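Local coordinates for glucose-inhibited division protein A-related protein, probable oxidoreductase (Thermus thermophilus, PDB 2CUL) that binds flavin-adenine dinucleotide in a Rossmann-type fold and is probably an oxidoreductase related to the glucose-inhibited division protein GidA, at residues G93-V101 and K196-V204; S54-P62 and F70-L78. All coordinates share one frame; numbering follows the deposited sequence.

Contact 1 (G93-V101 and K196-V204)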
loop_
_atom_site.group_PDB
_atom_site.type_symbol
_atom_site.label_atom_id
_atom_site.label_comp_id
_atom_site.label_asym_id
_atom_site.label_seq_id
_atom_site.Cartn_x
_atom_site.Cartn_y
_atom_site.Cartn_z
ATOM N N GLY A 93 0.655 -11.736 -8.180
ATOM C CA GLY A 93 1.799 -11.661 -9.070
ATOM C C GLY A 93 1.700 -10.496 -10.031
ATOM O O GLY A 93 0.669 -9.833 -10.115
ATOM N N LEU A 94 2.779 -10.240 -10.759
ATOM C CA LEU A 94 2.799 -9.137 -11.708
ATOM C C LEU A 94 2.403 -9.574 -13.112
ATOM O O LEU A 94 2.870 -10.606 -13.603
ATOM C CB LEU A 94 4.200 -8.515 -11.761
ATOM C CG LEU A 94 4.805 -8.015 -10.444
ATOM C CD1 LEU A 94 6.144 -7.347 -10.730
ATOM C CD2 LEU A 94 3.854 -7.031 -9.772
ATOM N N LEU A 95 1.519 -8.810 -13.751
ATOM C CA LEU A 95 1.129 -9.112 -15.124
ATOM C C LEU A 95 2.200 -8.445 -15.976
ATOM O O LEU A 95 2.405 -7.236 -15.882
ATOM C CB LEU A 95 -0.234 -8.507 -15.464
ATOM C CG LEU A 95 -1.487 -9.164 -14.898
ATOM C CD1 LEU A 95 -2.709 -8.382 -15.367
ATOM C CD2 LEU A 95 -1.572 -10.609 -15.371
ATOM N N LEU A 96 2.876 -9.228 -16.809
ATOM C CA LEU A 96 3.943 -8.681 -17.635
ATOM C C LEU A 96 3.745 -8.833 -19.133
ATOM O O LEU A 96 3.169 -9.809 -19.610
ATOM C CB LEU A 96 5.278 -9.346 -17.279
ATOM C CG LEU A 96 5.743 -9.373 -15.820
ATOM C CD1 LEU A 96 7.081 -10.109 -15.733
ATOM C CD2 LEU A 96 5.881 -7.955 -15.292
ATOM N N GLU A 97 4.227 -7.837 -19.864
ATOM C CA GLU A 97 4.223 -7.852 -21.318
ATOM C C GLU A 97 5.692 -7.528 -21.550
ATOM O O GLU A 97 6.100 -6.363 -21.554
ATOM C CB GLU A 97 3.305 -6.768 -21.893
ATOM C CG GLU A 97 1.853 -6.950 -21.482
ATOM C CD GLU A 97 0.883 -6.107 -22.290
ATOM O OE1 GLU A 97 1.265 -5.006 -22.738
ATOM O OE2 GLU A 97 -0.273 -6.547 -22.463
ATOM N N GLY A 98 6.497 -8.575 -21.691
ATOM C CA GLY A 98 7.921 -8.371 -21.861
ATOM C C GLY A 98 8.467 -7.901 -20.525
ATOM O O GLY A 98 8.218 -8.529 -19.493
ATOM N N ASN A 99 9.188 -6.786 -20.524
ATOM C CA ASN A 99 9.750 -6.274 -19.281
ATOM C C ASN A 99 8.850 -5.213 -18.653
ATOM O O ASN A 99 9.243 -4.536 -17.706
ATOM C CB ASN A 99 11.145 -5.693 -19.536
ATOM C CG ASN A 99 11.104 -4.390 -20.307
ATOM O OD1 ASN A 99 10.129 -4.088 -20.992
ATOM N ND2 ASN A 99 12.179 -3.614 -20.209
ATOM N N ARG A 100 7.630 -5.086 -19.170
ATOM C CA ARG A 100 6.703 -4.087 -18.650
ATOM C C ARG A 100 5.562 -4.639 -17.799
ATOM O O ARG A 100 4.864 -5.575 -18.194
ATOM C CB ARG A 100 6.110 -3.272 -19.805
ATOM C CG ARG A 100 5.059 -2.258 -19.371
ATOM C CD ARG A 100 4.635 -1.367 -20.531
ATOM N NE ARG A 100 5.670 -0.396 -20.872
ATOM C CZ ARG A 100 5.948 0.687 -20.151
ATOM N NH1 ARG A 100 5.263 0.946 -19.044
ATOM N NH2 ARG A 100 6.917 1.508 -20.531
ATOM N N VAL A 101 5.380 -4.043 -16.622
ATOM C CA VAL A 101 4.300 -4.439 -15.729
ATOM C C VAL A 101 3.057 -3.698 -16.207
ATOM O O VAL A 101 3.054 -2.466 -16.291
ATOM C CB VAL A 101 4.591 -4.038 -14.267
ATOM C CG1 VAL A 101 3.424 -4.450 -13.369
ATOM C CG2 VAL A 101 5.874 -4.712 -13.793
ATOM N N LYS A 196 13.052 0.031 -10.758
ATOM C CA LYS A 196 13.757 -0.038 -12.035
ATOM C C LYS A 196 14.006 -1.384 -12.697
ATOM O O LYS A 196 14.350 -1.425 -13.882
ATOM C CB LYS A 196 15.094 0.701 -11.917
ATOM C CG LYS A 196 16.059 0.080 -10.924
ATOM C CD LYS A 196 17.395 0.805 -10.936
ATOM C CE LYS A 196 18.332 0.247 -9.881
ATOM N NZ LYS A 196 18.583 -1.211 -10.062
ATOM N N ARG A 197 13.850 -2.473 -11.954
ATOM C CA ARG A 197 14.071 -3.800 -12.518
ATOM C C ARG A 197 13.155 -4.056 -13.716
ATOM O O ARG A 197 13.537 -4.742 -14.667
ATOM C CB ARG A 197 13.851 -4.872 -11.444
ATOM C CG ARG A 197 14.172 -6.291 -11.899
ATOM C CD ARG A 197 14.109 -7.265 -10.726
ATOM N NE ARG A 197 15.155 -7.008 -9.737
ATOM C CZ ARG A 197 16.379 -7.531 -9.780
ATOM N NH1 ARG A 197 16.723 -8.353 -10.764
ATOM N NH2 ARG A 197 17.260 -7.235 -8.832
ATOM N N LEU A 198 11.949 -3.497 -13.671
ATOM C CA LEU A 198 10.988 -3.653 -14.757
ATOM C C LEU A 198 10.432 -2.280 -15.126
ATOM O O LEU A 198 10.719 -1.292 -14.454
ATOM C CB LEU A 198 9.851 -4.582 -14.324
ATOM C CG LEU A 198 10.274 -6.011 -13.963
ATOM C CD1 LEU A 198 9.119 -6.758 -13.318
ATOM C CD2 LEU A 198 10.742 -6.730 -15.216
ATOM N N GLU A 199 9.647 -2.221 -16.198
ATOM C CA GLU A 199 9.060 -0.960 -16.642
ATOM C C GLU A 199 7.639 -0.772 -16.116
ATOM O O GLU A 199 6.933 -1.749 -15.864
ATOM C CB GLU A 199 9.041 -0.899 -18.172
ATOM C CG GLU A 199 10.418 -0.914 -18.812
ATOM C CD GLU A 199 11.246 0.300 -18.438
ATOM O OE1 GLU A 199 10.763 1.435 -18.634
ATOM O OE2 GLU A 199 12.380 0.122 -17.950
ATOM N N GLY A 200 7.242 0.490 -15.952
ATOM C CA GLY A 200 5.908 0.831 -15.481
ATOM C C GLY A 200 5.564 0.444 -14.053
ATOM O O GLY A 200 4.396 0.483 -13.663
ATOM N N LEU A 201 6.583 0.106 -13.267
ATOM C CA LEU A 201 6.393 -0.330 -11.886
ATOM C C LEU A 201 6.902 0.668 -10.853
ATOM O O LEU A 201 8.024 1.158 -10.956
ATOM C CB LEU A 201 7.103 -1.669 -11.682
ATOM C CG LEU A 201 6.905 -2.386 -10.345
ATOM C CD1 LEU A 201 5.444 -2.781 -10.189
ATOM C CD2 LEU A 201 7.791 -3.621 -10.293
ATOM N N TYR A 202 6.069 0.945 -9.852
ATOM C CA TYR A 202 6.405 1.878 -8.779
ATOM C C TYR A 202 6.143 1.223 -7.427
ATOM O O TYR A 202 5.416 0.240 -7.341
ATOM C CB TYR A 202 5.537 3.134 -8.890
ATOM C CG TYR A 202 5.723 3.884 -10.185
ATOM C CD1 TYR A 202 6.592 4.972 -10.263
ATOM C CD2 TYR A 202 5.053 3.489 -11.340
ATOM C CE1 TYR A 202 6.790 5.646 -11.460
ATOM C CE2 TYR A 202 5.245 4.155 -12.544
ATOM C CZ TYR A 202 6.115 5.233 -12.596
ATOM O OH TYR A 202 6.314 5.895 -13.786
ATOM N N ALA A 203 6.741 1.770 -6.375
ATOM C CA ALA A 203 6.533 1.257 -5.026
ATOM C C ALA A 203 6.576 2.434 -4.059
ATOM O O ALA A 203 7.305 3.403 -4.280
ATOM C CB ALA A 203 7.598 0.240 -4.672
ATOM N N VAL A 204 5.788 2.352 -2.993
ATOM C CA VAL A 204 5.731 3.433 -2.016
ATOM C C VAL A 204 5.380 2.899 -0.630
ATOM O O VAL A 204 4.786 1.831 -0.503
ATOM C CB VAL A 204 4.675 4.487 -2.450
ATOM C CG1 VAL A 204 3.277 3.885 -2.394
ATOM C CG2 VAL A 204 4.757 5.716 -1.574
HETATM O O HOH W 1 13.598 -3.988 -17.544
#
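Leu198 turns its CD1 methyl into a cluster of aliphatic side chains from the hairpin 93-101. CG lies anti to its own carbonyl carbon (chi1 -62°), and CD1 comes within 3.9 Å of Val101 CG2 and 4.0 Å of Leu96 CD2, the chains crossing roughly at right angles. Leu94 CD1 touches both Leu198 CD1 and Leu201 CD2. An alanine in place of Leu198 would probably open a gap between Leu94, Leu96 and Val101.

Two backbone bonds, one on each side of Arg100, make its single bridge with Glu199: Glu199 N to Asn99 O at 2.8 Å and Val101 N to Glu199 O at 2.9 Å. They fasten the hairpin, whose strands the type II' turn from Glu97 to Arg100 links, to the chain just before strand 201-203. Toward solvent the contact thins: Glu199 CB lies over one face of the Arg100 guanidinium, and a water accepts from Asn99 ND2 and donates to Arg197 O. Arg100 NH2 and Glu199 OE1, 4.3 Å apart, lack a directed bond, and Glu199 also has a long, weak ion pair with Arg194. The specific polar grip thus comes from main chain, with methyls packed inside and undirected charges outside.

Contact 2 (S54-P62 and F70-L78)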
loop_
_atom_site.group_PDB
_atom_site.type_symbol
_atom_site.label_atom_id
_atom_site.label_comp_id
_atom_site.label_asym_id
_atom_site.label_seq_id
_atom_site.Cartn_x
_atom_site.Cartn_y
_atom_site.Cartn_z
ATOM N N SER A 54 -4.081 16.231 4.037
ATOM C CA SER A 54 -3.983 14.818 3.684
ATOM C C SER A 54 -5.210 14.004 4.069
ATOM O O SER A 54 -6.022 14.425 4.891
ATOM C CB SER A 54 -2.761 14.194 4.359
ATOM O OG SER A 54 -2.877 14.263 5.774
ATOM N N LEU A 55 -5.332 12.827 3.464
ATOM C CA LEU A 55 -6.426 11.919 3.774
ATOM C C LEU A 55 -6.257 11.544 5.243
ATOM O O LEU A 55 -7.231 11.401 5.978
ATOM C CB LEU A 55 -6.331 10.657 2.911
ATOM C CG LEU A 55 -7.270 9.510 3.286
ATOM C CD1 LEU A 55 -8.717 9.918 3.042
ATOM C CD2 LEU A 55 -6.920 8.278 2.461
ATOM N N LEU A 56 -5.004 11.388 5.660
ATOM C CA LEU A 56 -4.687 11.040 7.040
ATOM C C LEU A 56 -5.265 12.082 8.001
ATOM O O LEU A 56 -5.906 11.733 8.992
ATOM C CB LEU A 56 -3.165 10.937 7.214
ATOM C CG LEU A 56 -2.618 10.798 8.638
ATOM C CD1 LEU A 56 -3.217 9.576 9.319
ATOM C CD2 LEU A 56 -1.093 10.700 8.582
ATOM N N GLU A 57 -5.050 13.361 7.698
ATOM C CA GLU A 57 -5.562 14.437 8.544
ATOM C C GLU A 57 -7.088 14.455 8.556
ATOM O O GLU A 57 -7.713 14.607 9.606
ATOM C CB GLU A 57 -5.038 15.791 8.055
ATOM C CG GLU A 57 -5.575 16.982 8.844
ATOM C CD GLU A 57 -4.922 18.296 8.453
ATOM O OE1 GLU A 57 -5.003 18.679 7.271
ATOM O OE2 GLU A 57 -4.327 18.947 9.336
ATOM N N ARG A 58 -7.687 14.294 7.382
ATOM C CA ARG A 58 -9.141 14.305 7.261
ATOM C C ARG A 58 -9.811 13.150 7.999
ATOM O O ARG A 58 -10.915 13.300 8.523
ATOM C CB ARG A 58 -9.537 14.278 5.782
ATOM C CG ARG A 58 -9.003 15.466 4.994
ATOM C CD ARG A 58 -9.033 15.211 3.494
ATOM N NE ARG A 58 -8.303 16.238 2.756
ATOM C CZ ARG A 58 -8.844 17.351 2.268
ATOM N NH1 ARG A 58 -10.138 17.593 2.428
ATOM N NH2 ARG A 58 -8.084 18.225 1.621
ATOM N N ALA A 59 -9.145 11.999 8.047
ATOM C CA ALA A 59 -9.701 10.822 8.711
ATOM C C ALA A 59 -9.626 10.872 10.235
ATOM O O ALA A 59 -10.358 10.165 10.921
ATOM C CB ALA A 59 -8.997 9.563 8.203
ATOM N N TYR A 60 -8.737 11.707 10.758
ATOM C CA TYR A 60 -8.554 11.842 12.197
ATOM C C TYR A 60 -9.742 12.482 12.916
ATOM O O TYR A 60 -10.380 13.390 12.392
ATOM C CB TYR A 60 -7.301 12.677 12.466
ATOM C CG TYR A 60 -7.037 12.976 13.926
ATOM C CD1 TYR A 60 -6.599 11.981 14.795
ATOM C CD2 TYR A 60 -7.193 14.271 14.427
ATOM C CE1 TYR A 60 -6.315 12.268 16.132
ATOM C CE2 TYR A 60 -6.915 14.566 15.754
ATOM C CZ TYR A 60 -6.474 13.562 16.600
ATOM O OH TYR A 60 -6.177 13.856 17.912
ATOM N N ASP A 61 -10.021 11.994 14.123
ATOM C CA ASP A 61 -11.094 12.525 14.963
ATOM C C ASP A 61 -10.489 12.647 16.356
ATOM O O ASP A 61 -10.216 11.646 17.014
ATOM C CB ASP A 61 -12.292 11.570 15.006
ATOM C CG ASP A 61 -13.458 12.133 15.807
ATOM O OD1 ASP A 61 -13.236 13.047 16.629
ATOM O OD2 ASP A 61 -14.596 11.655 15.624
ATOM N N PRO A 62 -10.263 13.883 16.826
ATOM C CA PRO A 62 -9.677 14.082 18.154
ATOM C C PRO A 62 -10.521 13.556 19.312
ATOM O O PRO A 62 -10.036 13.438 20.437
ATOM C CB PRO A 62 -9.477 15.594 18.213
ATOM C CG PRO A 62 -10.615 16.104 17.412
ATOM C CD PRO A 62 -10.630 15.172 16.216
ATOM N N PHE A 70 -11.270 4.732 12.838
ATOM C CA PHE A 70 -10.401 5.509 11.961
ATOM C C PHE A 70 -10.434 4.834 10.590
ATOM O O PHE A 70 -10.576 5.492 9.561
ATOM C CB PHE A 70 -8.964 5.527 12.496
ATOM C CG PHE A 70 -8.005 6.301 11.631
ATOM C CD1 PHE A 70 -7.786 7.656 11.852
ATOM C CD2 PHE A 70 -7.339 5.677 10.580
ATOM C CE1 PHE A 70 -6.917 8.383 11.038
ATOM C CE2 PHE A 70 -6.467 6.393 9.759
ATOM C CZ PHE A 70 -6.257 7.748 9.988
ATOM N N HIS A 71 -10.305 3.511 10.589
ATOM C CA HIS A 71 -10.353 2.746 9.350
ATOM C C HIS A 71 -11.656 3.025 8.600
ATOM O O HIS A 71 -11.647 3.279 7.398
ATOM C CB HIS A 71 -10.246 1.241 9.645
ATOM C CG HIS A 71 -11.122 0.393 8.772
ATOM N ND1 HIS A 71 -12.307 -0.156 9.214
ATOM C CD2 HIS A 71 -11.008 0.039 7.470
ATOM C CE1 HIS A 71 -12.884 -0.810 8.222
ATOM N NE2 HIS A 71 -12.117 -0.706 7.153
ATOM N N ALA A 72 -12.776 2.988 9.316
ATOM C CA ALA A 72 -14.069 3.208 8.679
ATOM C C ALA A 72 -14.226 4.611 8.108
ATOM O O ALA A 72 -14.762 4.778 7.013
ATOM C CB ALA A 72 -15.204 2.911 9.665
ATOM N N ARG A 73 -13.773 5.621 8.846
ATOM C CA ARG A 73 -13.881 6.993 8.363
ATOM C C ARG A 73 -13.005 7.210 7.132
ATOM O O ARG A 73 -13.414 7.871 6.175
ATOM C CB ARG A 73 -13.490 7.989 9.466
ATOM C CG ARG A 73 -14.500 8.091 10.608
ATOM C CD ARG A 73 -14.233 9.332 11.450
ATOM N NE ARG A 73 -12.853 9.353 11.922
ATOM C CZ ARG A 73 -12.405 8.660 12.965
ATOM N NH1 ARG A 73 -13.232 7.897 13.667
ATOM N NH2 ARG A 73 -11.120 8.706 13.284
ATOM N N ALA A 74 -11.802 6.646 7.152
ATOM C CA ALA A 74 -10.885 6.783 6.025
ATOM C C ALA A 74 -11.467 6.092 4.797
ATOM O O ALA A 74 -11.437 6.634 3.689
ATOM C CB ALA A 74 -9.527 6.178 6.380
ATOM N N LYS A 75 -11.992 4.891 5.000
ATOM C CA LYS A 75 -12.588 4.129 3.906
ATOM C C LYS A 75 -13.718 4.929 3.259
ATOM O O LYS A 75 -13.796 5.030 2.035
ATOM C CB LYS A 75 -13.123 2.795 4.436
ATOM C CG LYS A 75 -13.794 1.901 3.392
ATOM C CD LYS A 75 -14.053 0.523 3.988
ATOM C CE LYS A 75 -14.874 -0.366 3.067
ATOM N NZ LYS A 75 -16.293 0.085 2.983
ATOM N N TYR A 76 -14.584 5.507 4.086
ATOM C CA TYR A 76 -15.712 6.285 3.581
ATOM C C TYR A 76 -15.256 7.499 2.775
ATOM O O TYR A 76 -15.866 7.849 1.759
ATOM C CB TYR A 76 -16.602 6.730 4.744
ATOM C CG TYR A 76 -17.921 7.309 4.297
ATOM C CD1 TYR A 76 -18.874 6.508 3.667
ATOM C CD2 TYR A 76 -18.210 8.658 4.482
ATOM C CE1 TYR A 76 -20.086 7.038 3.233
ATOM C CE2 TYR A 76 -19.420 9.200 4.049
ATOM C CZ TYR A 76 -20.351 8.385 3.427
ATOM O OH TYR A 76 -21.549 8.914 2.998
ATOM N N LEU A 77 -14.185 8.143 3.226
ATOM C CA LEU A 77 -13.654 9.301 2.516
ATOM C C LEU A 77 -13.183 8.893 1.116
ATOM O O LEU A 77 -13.434 9.598 0.137
ATOM C CB LEU A 77 -12.499 9.926 3.307
ATOM C CG LEU A 77 -12.905 10.768 4.521
ATOM C CD1 LEU A 77 -11.693 11.078 5.381
ATOM C CD2 LEU A 77 -13.566 12.050 4.040
ATOM N N LEU A 78 -12.506 7.751 1.023
ATOM C CA LEU A 78 -12.022 7.255 -0.268
ATOM C C LEU A 78 -13.181 6.931 -1.201
ATOM O O LEU A 78 -13.105 7.160 -2.409
ATOM C CB LEU A 78 -11.180 5.992 -0.076
ATOM C CG LEU A 78 -9.804 6.169 0.564
ATOM C CD1 LEU A 78 -9.250 4.820 0.986
ATOM C CD2 LEU A 78 -8.874 6.847 -0.434
HETATM O O HOH W 2 -12.878 11.836 9.915
#
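Arg73 closes its guanidinium on the carbonyl oxygen of Ala59. Its CB lies 4.1 Å from Ala59 O. CD passes the same oxygen at 4.0 Å, and the bend at chi3 (-55°) swings NE to 2.8 Å from Ala59 O. NH2 makes the second bond to Ala59 O, at 2.9 Å, so two nitrogens grip one acceptor side-on, with the oxygen close to the guanidinium plane. CZ lies beneath Asp61 CB, which covers one face of the group at 3.5 Å from the plane. NH1, at the tip, has Asp61 CB at 4.0 Å and a long, weak ion pair with Asp64.

Next to this hydrogen-bonded pair the helices meet through apolar side chains, aliphatic and aromatic. Ala59 CB makes a CH-pi contact over the face of Phe70, 4.1 Å from the ring centroid, and also rests on Ala74 CB. Leu56 CD1 approaches Phe70 CZ obliquely. Farther along, Leu55 divides its methyls: CD1 goes to Leu77 CB, CD2 to Leu78 CD2.

The segments 55-59 and 70-78 run at 122° to each other. Helix 13-24 packs against the short helix; its Glu17 accepts from the amides of Leu55 and Leu56, and Leu56 also touches Tyr213 and Ser217 of helix 213-230.

From the N terminus, the chain runs through strand 6-9, helix 13-24 and strand 29-33 before reaching contact 2. There helix 67-79 turns back on helix 55-59, closing a short loop with only seven residues between the segments. The chain then enters strand 84-97 and the hairpin to strand 100-106, and residues 196-204 return to it much later: contact 1 closes over 94 intervening residues, including the four-stranded antiparallel sheet. The two contacts follow in series, neither nesting nor crossing, on opposite sides of the chain's centre. Contact 2 joins two helices and contact 1 ties the hairpin to the residues leading into edge strand 201-203; each has a leucine within about 9 Å of the FAD, Leu56 and Leu94.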